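Local atomic coordinates of RPA0582 (Rhodopseudomonas palustris, PDB entry 3HHL), a protein that is of unknown function but belongs to the DUF1330 family of the dimeric alpha-beta barrel clan. Residues 37-40 / 44-47; 49-54 / 118-123; 15-20 / 100-105. One frame throughout, in Å; residues are numbered along the deposited sequence.

Contact 1 of 3, residues 37-40 / 44-47; sequences AAYP and ETTG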
ATOM      1  N   ALA C  37     -14.367  18.830  -4.458  1.00 39.94           N
ATOM      2  CA  ALA C  37     -13.525  19.296  -3.358  1.00 40.72           C
ATOM      3  C   ALA C  37     -14.352  20.038  -2.288  1.00 41.23           C
ATOM      4  O   ALA C  37     -15.215  20.837  -2.625  1.00 41.34           O
ATOM      5  CB  ALA C  37     -12.408  20.194  -3.895  1.00 40.13           C
ATOM      6  N   ALA C  38     -14.069  19.765  -1.012  1.00 41.93           N
ATOM      7  CA  ALA C  38     -14.750  20.400   0.134  1.00 42.48           C
ATOM      8  C   ALA C  38     -13.891  21.468   0.827  1.00 43.25           C
ATOM      9  O   ALA C  38     -13.318  21.224   1.889  1.00 43.04           O
ATOM     10  CB  ALA C  38     -15.179  19.331   1.159  1.00 41.97           C
ATOM     11  N   TYR C  39     -13.800  22.646   0.223  1.00 44.47           N
ATOM     12  CA  TYR C  39     -13.187  23.798   0.890  1.00 45.52           C
ATOM     13  C   TYR C  39     -14.181  24.510   1.832  1.00 46.96           C
ATOM     14  O   TYR C  39     -15.387  24.551   1.547  1.00 46.72           O
ATOM     15  CB  TYR C  39     -12.715  24.816  -0.134  1.00 45.24           C
ATOM     16  CG  TYR C  39     -11.532  24.416  -0.956  1.00 44.44           C
ATOM     17  CD1 TYR C  39     -11.701  23.745  -2.147  1.00 44.28           C
ATOM     18  CD2 TYR C  39     -10.240  24.739  -0.571  1.00 45.39           C
ATOM     19  CE1 TYR C  39     -10.624  23.396  -2.939  1.00 44.04           C
ATOM     20  CE2 TYR C  39      -9.143  24.373  -1.365  1.00 45.85           C
ATOM     21  CZ  TYR C  39      -9.359  23.708  -2.549  1.00 44.45           C
ATOM     22  OH  TYR C  39      -8.315  23.345  -3.350  1.00 46.41           O
ATOM     23  N   PRO C  40     -13.670  25.121   2.928  1.00 48.80           N
ATOM     24  CA  PRO C  40     -14.497  25.958   3.819  1.00 49.61           C
ATOM     25  C   PRO C  40     -15.304  26.996   3.052  1.00 50.41           C
ATOM     26  O   PRO C  40     -16.502  27.149   3.289  1.00 50.50           O
ATOM     27  CB  PRO C  40     -13.472  26.664   4.712  1.00 49.67           C
ATOM     28  CG  PRO C  40     -12.234  25.801   4.661  1.00 50.15           C
ATOM     29  CD  PRO C  40     -12.244  25.140   3.314  1.00 49.09           C
ATOM     30  N   GLU C  44     -16.167  25.706  -6.007  1.00 51.30           N
ATOM     31  CA  GLU C  44     -16.400  24.513  -6.793  1.00 50.65           C
ATOM     32  C   GLU C  44     -15.135  24.153  -7.581  1.00 50.09           C
ATOM     33  O   GLU C  44     -14.707  24.904  -8.464  1.00 50.37           O
ATOM     34  CB  GLU C  44     -17.593  24.747  -7.744  1.00 50.33           C
ATOM     35  N   THR C  45     -14.504  23.035  -7.221  1.00 49.10           N
ATOM     36  CA  THR C  45     -13.459  22.407  -8.055  1.00 48.00           C
ATOM     37  C   THR C  45     -13.499  20.906  -7.805  1.00 46.63           C
ATOM     38  O   THR C  45     -14.120  20.447  -6.863  1.00 45.92           O
ATOM     39  CB  THR C  45     -12.018  22.915  -7.767  1.00 47.97           C
ATOM     40  OG1 THR C  45     -11.438  22.117  -6.746  1.00 49.57           O
ATOM     41  CG2 THR C  45     -11.962  24.368  -7.316  1.00 48.17           C
ATOM     42  N   THR C  46     -12.853  20.129  -8.654  1.00 45.81           N
ATOM     43  CA  THR C  46     -12.796  18.685  -8.429  1.00 45.12           C
ATOM     44  C   THR C  46     -11.736  18.328  -7.362  1.00 44.50           C
ATOM     45  O   THR C  46     -10.835  19.107  -7.079  1.00 44.45           O
ATOM     46  CB  THR C  46     -12.510  17.920  -9.738  1.00 45.39           C
ATOM     47  OG1 THR C  46     -11.186  18.205 -10.194  1.00 45.14           O
ATOM     48  CG2 THR C  46     -13.528  18.291 -10.813  1.00 43.22           C
ATOM     49  N   GLY C  47     -11.862  17.165  -6.746  1.00 43.66           N
ATOM     50  CA  GLY C  47     -10.820  16.681  -5.851  1.00 43.28           C
ATOM     51  C   GLY C  47      -9.454  16.605  -6.523  1.00 42.69           C
ATOM     52  O   GLY C  47      -8.469  16.953  -5.918  1.00 42.85           O
TER
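A37 and Y39 face T45 across a short turn of the loop, and a single backbone bond joins the two sides. A37 N donates to T45 O at 2.9 Å; the N-H points nearly straight at the oxygen (163°), although the nitrogen lies somewhat out of the carbonyl plane. The methyl CB of A37 sits 3.6 Å from T45 OG1 and also approaches the carbonyl of T46, so an apolar group fills the bend beside the bond. Y39 lies farther along. From CB, its CG is turned anti to the carbonyl carbon (chi1 -70°), which sends the ring back toward the turn. CD1 rests 3.7 Å from A119 CB, and CE1 meets T45 OG1 at 4.1 Å, the hydroxyl standing at the ring edge, near its plane. T45 OG1 donates to T46 O at 3.1 Å, from above the carbonyl plane. At the tip, Y39 OH hydrogen-bonds to H116 ND1 and lies against A50, while R43 makes a cation-pi contact with the ring. T46 is the N-cap of helix 47-64, its OG1 accepting from E49 N. The loop lies at the surface and leads from strand 25-33 into that helix, and the backbone bond of A38 with A119 ties it to helix 117-120.

Contact 2 of 3, residues 49-54 / 118-123; sequences EAYAAY and QAAVED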
ATOM      1  N   GLU C  49      -8.373  18.493  -9.041  1.00 41.45           N
ATOM      2  CA  GLU C  49      -7.852  19.837  -9.158  1.00 41.71           C
ATOM      3  C   GLU C  49      -7.226  20.315  -7.828  1.00 40.83           C
ATOM      4  O   GLU C  49      -6.144  20.900  -7.824  1.00 41.41           O
ATOM      5  CB  GLU C  49      -8.939  20.790  -9.675  1.00 42.05           C
ATOM      6  CG  GLU C  49      -9.293  20.519 -11.153  1.00 44.73           C
ATOM      7  CD  GLU C  49     -10.478  21.362 -11.689  1.00 50.29           C
ATOM      8  OE1 GLU C  49     -11.386  21.770 -10.903  1.00 54.45           O
ATOM      9  OE2 GLU C  49     -10.501  21.623 -12.920  1.00 52.72           O
ATOM     10  N   ALA C  50      -7.897  20.065  -6.705  1.00 39.57           N
ATOM     11  CA  ALA C  50      -7.406  20.516  -5.401  1.00 38.42           C
ATOM     12  C   ALA C  50      -6.164  19.727  -4.982  1.00 37.39           C
ATOM     13  O   ALA C  50      -5.237  20.292  -4.449  1.00 36.21           O
ATOM     14  CB  ALA C  50      -8.507  20.406  -4.333  1.00 37.86           C
ATOM     15  N   TYR C  51      -6.158  18.426  -5.234  1.00 36.76           N
ATOM     16  CA  TYR C  51      -4.989  17.617  -4.959  1.00 36.76           C
ATOM     17  C   TYR C  51      -3.787  18.051  -5.801  1.00 36.41           C
ATOM     18  O   TYR C  51      -2.672  18.036  -5.329  1.00 36.53           O
ATOM     19  CB  TYR C  51      -5.273  16.125  -5.131  1.00 36.41           C
ATOM     20  CG  TYR C  51      -4.201  15.267  -4.474  1.00 37.80           C
ATOM     21  CD1 TYR C  51      -3.175  14.709  -5.209  1.00 40.26           C
ATOM     22  CD2 TYR C  51      -4.189  15.066  -3.107  1.00 37.52           C
ATOM     23  CE1 TYR C  51      -2.181  13.953  -4.596  1.00 41.80           C
ATOM     24  CE2 TYR C  51      -3.222  14.300  -2.503  1.00 39.76           C
ATOM     25  CZ  TYR C  51      -2.217  13.746  -3.237  1.00 40.97           C
ATOM     26  OH  TYR C  51      -1.237  13.001  -2.600  1.00 43.54           O
ATOM     27  N   ALA C  52      -4.032  18.436  -7.045  1.00 36.82           N
ATOM     28  CA  ALA C  52      -2.999  19.009  -7.905  1.00 36.96           C
ATOM     29  C   ALA C  52      -2.413  20.250  -7.232  1.00 37.27           C
ATOM     30  O   ALA C  52      -1.198  20.373  -7.081  1.00 38.26           O
ATOM     31  CB  ALA C  52      -3.571  19.372  -9.279  1.00 36.13           C
ATOM     32  N   ALA C  53      -3.277  21.163  -6.814  1.00 37.32           N
ATOM     33  CA  ALA C  53      -2.817  22.394  -6.175  1.00 37.53           C
ATOM     34  C   ALA C  53      -1.932  22.032  -4.941  1.00 38.05           C
ATOM     35  O   ALA C  53      -0.848  22.586  -4.787  1.00 39.06           O
ATOM     36  CB  ALA C  53      -3.999  23.292  -5.788  1.00 36.20           C
ATOM     37  N   TYR C  54      -2.378  21.096  -4.101  1.00 37.79           N
ATOM     38  CA  TYR C  54      -1.584  20.601  -2.973  1.00 38.39           C
ATOM     39  C   TYR C  54      -0.169  20.216  -3.415  1.00 39.20           C
ATOM     40  O   TYR C  54       0.842  20.717  -2.889  1.00 37.77           O
ATOM     41  CB  TYR C  54      -2.263  19.379  -2.360  1.00 38.26           C
ATOM     42  CG  TYR C  54      -1.410  18.652  -1.368  1.00 38.57           C
ATOM     43  CD1 TYR C  54      -0.811  19.328  -0.339  1.00 38.47           C
ATOM     44  CD2 TYR C  54      -1.212  17.274  -1.455  1.00 37.37           C
ATOM     45  CE1 TYR C  54      -0.024  18.667   0.567  1.00 40.19           C
ATOM     46  CE2 TYR C  54      -0.436  16.604  -0.559  1.00 36.01           C
ATOM     47  CZ  TYR C  54       0.169  17.300   0.466  1.00 39.03           C
ATOM     48  OH  TYR C  54       0.967  16.678   1.428  1.00 36.91           O
ATOM     49  N   GLN C 118      -6.631  18.688   2.407  1.00 37.97           N
ATOM     50  CA  GLN C 118      -7.770  18.559   3.303  1.00 38.66           C
ATOM     51  C   GLN C 118      -9.069  18.659   2.546  1.00 37.73           C
ATOM     52  O   GLN C 118     -10.009  17.964   2.863  1.00 37.63           O
ATOM     53  CB  GLN C 118      -7.711  19.607   4.421  1.00 39.31           C
ATOM     54  CG  GLN C 118      -6.670  19.240   5.462  1.00 42.33           C
ATOM     55  CD  GLN C 118      -6.389  20.316   6.491  1.00 46.73           C
ATOM     56  OE1 GLN C 118      -6.704  21.496   6.302  1.00 50.97           O
ATOM     57  NE2 GLN C 118      -5.754  19.910   7.588  1.00 48.33           N
ATOM     58  N   ALA C 119      -9.110  19.520   1.537  1.00 37.37           N
ATOM     59  CA  ALA C 119     -10.300  19.676   0.698  1.00 36.63           C
ATOM     60  C   ALA C 119     -10.466  18.540  -0.302  1.00 36.49           C
ATOM     61  O   ALA C 119     -11.605  18.217  -0.673  1.00 37.12           O
ATOM     62  CB  ALA C 119     -10.249  21.014  -0.028  1.00 36.36           C
ATOM     63  N   ALA C 120      -9.346  17.945  -0.742  1.00 35.79           N
ATOM     64  CA  ALA C 120      -9.357  16.970  -1.843  1.00 35.41           C
ATOM     65  C   ALA C 120      -9.732  15.571  -1.391  1.00 35.86           C
ATOM     66  O   ALA C 120     -10.405  14.835  -2.131  1.00 35.25           O
ATOM     67  CB  ALA C 120      -8.002  16.908  -2.528  1.00 34.95           C
ATOM     68  N   VAL C 121      -9.251  15.185  -0.201  1.00 36.13           N
ATOM     69  CA  VAL C 121      -9.174  13.770   0.123  1.00 35.74           C
ATOM     70  C   VAL C 121     -10.460  13.284   0.785  1.00 36.62           C
ATOM     71  O   VAL C 121     -10.921  13.850   1.768  1.00 37.29           O
ATOM     72  CB  VAL C 121      -7.938  13.459   0.978  1.00 35.55           C
ATOM     73  CG1 VAL C 121      -7.957  12.004   1.454  1.00 32.36           C
ATOM     74  CG2 VAL C 121      -6.668  13.781   0.192  1.00 33.39           C
ATOM     75  N   GLU C 122     -11.035  12.235   0.226  1.00 36.67           N
ATOM     76  CA  GLU C 122     -12.197  11.603   0.806  1.00 37.34           C
ATOM     77  C   GLU C 122     -11.821  10.583   1.872  1.00 36.98           C
ATOM     78  O   GLU C 122     -12.522  10.446   2.888  1.00 38.02           O
ATOM     79  CB  GLU C 122     -12.996  10.909  -0.291  1.00 38.21           C
ATOM     80  CG  GLU C 122     -14.434  10.571   0.078  1.00 40.48           C
ATOM     81  CD  GLU C 122     -15.158   9.905  -1.084  1.00 45.12           C
ATOM     82  OE1 GLU C 122     -15.916  10.643  -1.788  1.00 45.81           O
ATOM     83  OE2 GLU C 122     -14.917   8.675  -1.295  1.00 46.95           O
ATOM     84  N   ASP C 123     -10.735   9.861   1.629  1.00 36.43           N
ATOM     85  CA  ASP C 123     -10.206   8.838   2.551  1.00 35.86           C
ATOM     86  C   ASP C 123      -8.808   8.542   2.085  1.00 35.03           C
ATOM     87  O   ASP C 123      -8.520   8.682   0.908  1.00 34.82           O
ATOM     88  CB  ASP C 123     -11.042   7.575   2.429  1.00 35.87           C
ATOM     89  CG  ASP C 123     -10.754   6.517   3.503  1.00 37.22           C
ATOM     90  OD1 ASP C 123     -10.184   6.794   4.598  1.00 34.13           O
ATOM     91  OD2 ASP C 123     -11.168   5.358   3.221  1.00 39.76           O
TER
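A50 and Y51, in the first turns of helix 47-64, meet A120 and V121 where helix 117-120 gives way to strand 121-128. Along the second segment, A120 carries most of the packing. Its CB points at the helix and reaches Y51 N at 3.6 Å, Y51 CB at 3.9 Å and A50 CB at 4.0 Å, so one methyl sits over the backbone between two successive residues. With only alanine side chains between them, A50 and A120 bring their CA atoms within 5.4 Å. The same methyl lies at the edge of the Y51 ring, near its plane. V121 is the first residue to leave helical geometry; its CG2 approaches Y51 CD2 obliquely at 4.3 Å. The ring is in place because Y51 CG is anti to the backbone N (chi1 -164°), which carries it past A120 toward the sheet, where it also packs on V31 and L33 of strand 25-33. Beyond, E122 and D123 form a classic beta bulge opposite R32, with E122 salt-bridged to R32 and D123 to R125. The side chains of this buried interface meet through carbon alone, with one methyl also lying against the backbone N of Y51, and no polar bond joins the segments; the close approach of the backbones is consistent with the small side chains of A50 and A120, while charge is handled farther along the strand.

Contact 3 of 3, residues 15-20 / 100-105; sequences QFRAND and AFVEMI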
ATOM      1  N   GLN C  15       3.666   9.789  18.293  1.00 32.61           N
ATOM      2  CA  GLN C  15       4.295   8.502  18.123  1.00 33.06           C
ATOM      3  C   GLN C  15       5.301   8.473  16.968  1.00 33.23           C
ATOM      4  O   GLN C  15       6.327   7.819  17.079  1.00 33.90           O
ATOM      5  CB  GLN C  15       3.243   7.423  17.905  1.00 33.20           C
ATOM      6  CG  GLN C  15       2.614   6.916  19.211  1.00 35.49           C
ATOM      7  CD  GLN C  15       1.426   5.996  18.973  1.00 36.56           C
ATOM      8  OE1 GLN C  15       0.712   6.144  17.989  1.00 38.71           O
ATOM      9  NE2 GLN C  15       1.216   5.048  19.867  1.00 35.41           N
ATOM     10  N   PHE C  16       4.970   9.155  15.873  1.00 32.97           N
ATOM     11  CA  PHE C  16       5.839   9.303  14.699  1.00 32.60           C
ATOM     12  C   PHE C  16       7.140   9.983  15.100  1.00 32.21           C
ATOM     13  O   PHE C  16       8.194   9.463  14.839  1.00 32.65           O
ATOM     14  CB  PHE C  16       5.078  10.109  13.647  1.00 33.15           C
ATOM     15  CG  PHE C  16       5.816  10.330  12.379  1.00 32.79           C
ATOM     16  CD1 PHE C  16       5.742   9.421  11.362  1.00 34.50           C
ATOM     17  CD2 PHE C  16       6.524  11.495  12.175  1.00 33.91           C
ATOM     18  CE1 PHE C  16       6.440   9.635  10.170  1.00 36.02           C
ATOM     19  CE2 PHE C  16       7.214  11.711  11.015  1.00 34.80           C
ATOM     20  CZ  PHE C  16       7.179  10.783  10.008  1.00 35.41           C
ATOM     21  N   ARG C  17       7.041  11.116  15.789  1.00 31.73           N
ATOM     22  CA  ARG C  17       8.201  11.848  16.269  0.50 31.07           C
ATOM     23  C   ARG C  17       8.994  11.036  17.296  1.00 31.11           C
ATOM     24  O   ARG C  17      10.234  11.080  17.317  1.00 31.48           O
ATOM     25  CB  ARG C  17       7.753  13.175  16.890  0.50 31.16           C
ATOM     26  CG  ARG C  17       7.101  14.167  15.905  0.50 30.32           C
ATOM     27  CD  ARG C  17       6.672  15.465  16.596  0.50 29.87           C
ATOM     28  NE  ARG C  17       5.582  15.237  17.532  0.50 29.14           N
ATOM     29  CZ  ARG C  17       4.686  16.148  17.874  0.50 27.02           C
ATOM     30  NH1 ARG C  17       4.755  17.370  17.355  0.50 26.81           N
ATOM     31  NH2 ARG C  17       3.737  15.832  18.744  0.50 23.87           N
ATOM     32  N   ALA C  18       8.289  10.309  18.159  1.00 30.91           N
ATOM     33  CA  ALA C  18       8.946   9.483  19.208  1.00 30.67           C
ATOM     34  C   ALA C  18       9.921   8.451  18.593  1.00 31.11           C
ATOM     35  O   ALA C  18      11.002   8.189  19.118  1.00 31.45           O
ATOM     36  CB  ALA C  18       7.908   8.773  20.014  1.00 30.05           C
ATOM     37  N   ASN C  19       9.532   7.885  17.452  1.00 30.85           N
ATOM     38  CA  ASN C  19      10.350   6.936  16.785  1.00 30.28           C
ATOM     39  C   ASN C  19      11.278   7.618  15.768  1.00 30.45           C
ATOM     40  O   ASN C  19      10.991   7.685  14.575  1.00 30.54           O
ATOM     41  CB  ASN C  19       9.522   5.888  16.107  1.00 29.27           C
ATOM     42  CG  ASN C  19      10.382   4.794  15.567  1.00 28.77           C
ATOM     43  OD1 ASN C  19      11.620   4.782  15.791  1.00 28.91           O
ATOM     44  ND2 ASN C  19       9.777   3.879  14.865  1.00 23.85           N
ATOM     45  N   ASP C  20      12.395   8.114  16.263  1.00 30.09           N
ATOM     46  CA  ASP C  20      13.253   8.930  15.438  1.00 29.50           C
ATOM     47  C   ASP C  20      14.532   8.218  15.046  1.00 28.48           C
ATOM     48  O   ASP C  20      15.562   8.834  14.927  1.00 29.56           O
ATOM     49  CB  ASP C  20      13.546  10.220  16.186  1.00 29.52           C
ATOM     50  CG  ASP C  20      14.371   9.996  17.409  1.00 28.92           C
ATOM     51  OD1 ASP C  20      14.421   8.883  17.939  1.00 31.96           O
ATOM     52  OD2 ASP C  20      14.994  10.955  17.838  1.00 31.99           O
ATOM     53  N   ALA C 100      13.226  15.427   8.673  1.00 29.94           N
ATOM     54  CA  ALA C 100      12.994  16.131   7.420  1.00 30.19           C
ATOM     55  C   ALA C 100      11.493  16.250   7.225  1.00 30.79           C
ATOM     56  O   ALA C 100      10.996  17.288   6.803  1.00 31.67           O
ATOM     57  CB  ALA C 100      13.638  15.417   6.244  1.00 29.11           C
ATOM     58  N   PHE C 101      10.784  15.184   7.551  1.00 31.17           N
ATOM     59  CA  PHE C 101       9.372  15.136   7.346  1.00 32.21           C
ATOM     60  C   PHE C 101       8.650  16.076   8.298  1.00 32.27           C
ATOM     61  O   PHE C 101       7.664  16.692   7.914  1.00 32.53           O
ATOM     62  CB  PHE C 101       8.862  13.709   7.567  1.00 33.08           C
ATOM     63  CG  PHE C 101       7.407  13.529   7.260  1.00 32.94           C
ATOM     64  CD1 PHE C 101       6.991  13.151   6.005  1.00 35.61           C
ATOM     65  CD2 PHE C 101       6.452  13.764   8.219  1.00 34.06           C
ATOM     66  CE1 PHE C 101       5.626  13.002   5.722  1.00 34.42           C
ATOM     67  CE2 PHE C 101       5.104  13.617   7.931  1.00 33.48           C
ATOM     68  CZ  PHE C 101       4.703  13.234   6.704  1.00 33.45           C
ATOM     69  N   VAL C 102       9.118  16.174   9.536  1.00 32.21           N
ATOM     70  CA  VAL C 102       8.510  17.096  10.491  1.00 32.55           C
ATOM     71  C   VAL C 102       8.733  18.556  10.030  1.00 33.26           C
ATOM     72  O   VAL C 102       7.817  19.411  10.083  1.00 34.04           O
ATOM     73  CB  VAL C 102       9.027  16.829  11.922  1.00 32.44           C
ATOM     74  CG1 VAL C 102       8.652  17.940  12.876  1.00 31.10           C
ATOM     75  CG2 VAL C 102       8.506  15.511  12.416  1.00 31.68           C
ATOM     76  N   GLU C 103       9.916  18.833   9.512  1.00 33.12           N
ATOM     77  CA  GLU C 103      10.220  20.178   9.106  1.00 33.64           C
ATOM     78  C   GLU C 103       9.277  20.588   7.976  1.00 34.11           C
ATOM     79  O   GLU C 103       8.798  21.718   7.936  1.00 33.60           O
ATOM     80  CB  GLU C 103      11.697  20.313   8.707  1.00 33.61           C
ATOM     81  CG  GLU C 103      12.656  20.349   9.892  1.00 34.25           C
ATOM     82  CD  GLU C 103      12.326  21.442  10.881  1.00 36.99           C
ATOM     83  OE1 GLU C 103      11.949  22.552  10.432  1.00 38.41           O
ATOM     84  OE2 GLU C 103      12.460  21.197  12.101  1.00 37.42           O
HETATM   85  N   MSE C 104       9.000  19.661   7.071  1.00 34.64           N
HETATM   86  CA  MSE C 104       8.084  19.925   5.966  1.00 35.63           C
HETATM   87  C   MSE C 104       6.685  20.237   6.485  1.00 35.85           C
HETATM   88  O   MSE C 104       5.995  21.156   6.023  1.00 35.09           O
HETATM   89  CB  MSE C 104       7.993  18.709   5.039  1.00 36.06           C
HETATM   90  CG  MSE C 104       6.811  18.744   4.064  1.00 37.18           C
HETATM   91 SE   MSE C 104       6.825  17.318   2.756  1.00 41.78          SE
HETATM   92  CE  MSE C 104       5.923  15.991   3.869  1.00 38.22           C
ATOM     93  N   ILE C 105       6.265  19.433   7.439  1.00 35.88           N
ATOM     94  CA  ILE C 105       4.946  19.583   8.004  1.00 36.38           C
ATOM     95  C   ILE C 105       4.824  20.912   8.744  1.00 36.17           C
ATOM     96  O   ILE C 105       3.731  21.464   8.856  1.00 36.18           O
ATOM     97  CB  ILE C 105       4.636  18.363   8.908  1.00 36.93           C
ATOM     98  CG1 ILE C 105       3.934  17.336   8.049  1.00 39.66           C
ATOM     99  CG2 ILE C 105       3.798  18.711  10.163  1.00 33.95           C
ATOM    100  CD1 ILE C 105       3.231  16.278   8.919  1.00 47.46           C
TER
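F16 lays the CE2-CZ side of its ring against F101, both atoms 3.6 Å from F101 CD2. The two rings are inclined at 55° with centroids 5.1 Å apart, an oblique aromatic pair that is neither a parallel stack nor a T. In each phenylalanine CG stands opposite the backbone N (chi1 -179° in F16, -175° in F101), which swings both rings out of their helices toward one another. V102 CG2 closes the edge of the F16 ring, 4.3 Å from CE2 and near the ring plane. The pair joins helix 10-18, an addition before the first strand of the ferredoxin-like fold expected for the dimeric alpha-beta barrel clan, to helix 98-106, which opens the second helical crossover of that fold; both rings also rest on I25 and M27 of strand 25-33. With an alanine in place of F101, the F16 ring would probably lose its main partner across the helices and be freer to turn, with a gap opening above I25 and M27. On the outer side, R17 CG approaches the same V102 methyl at 4.0 Å, a less certain contact because this arginine was modelled in two conformations. F16 also makes a cation-pi contact with R128, and F101 meets Y95 edge-to-face. Apolar side chains of the other subunit pack on both F16 and F101.

Contact 1 is a surface turn, whereas contacts 2 and 3 are buried. Contacts 1 and 2 are neighbours, their centres about 8 Å apart: the loop of contact 1 runs into helix 47-64, whose start serves contact 2, and G47 O packs on A120 CB. Contact 3 lies on the opposite side of the chain's centre, about 22 Å from contact 2 between centres, and fastens a different pair of helices. Chemistry follows place: a backbone hydrogen bond and hydroxyls in the loop, alanine methyls and one tyrosine where a helix passes close to the end of another, and large aromatic rings where helices stand farther apart beside the partner subunit. Strand 25-33 lies beneath both buried contacts.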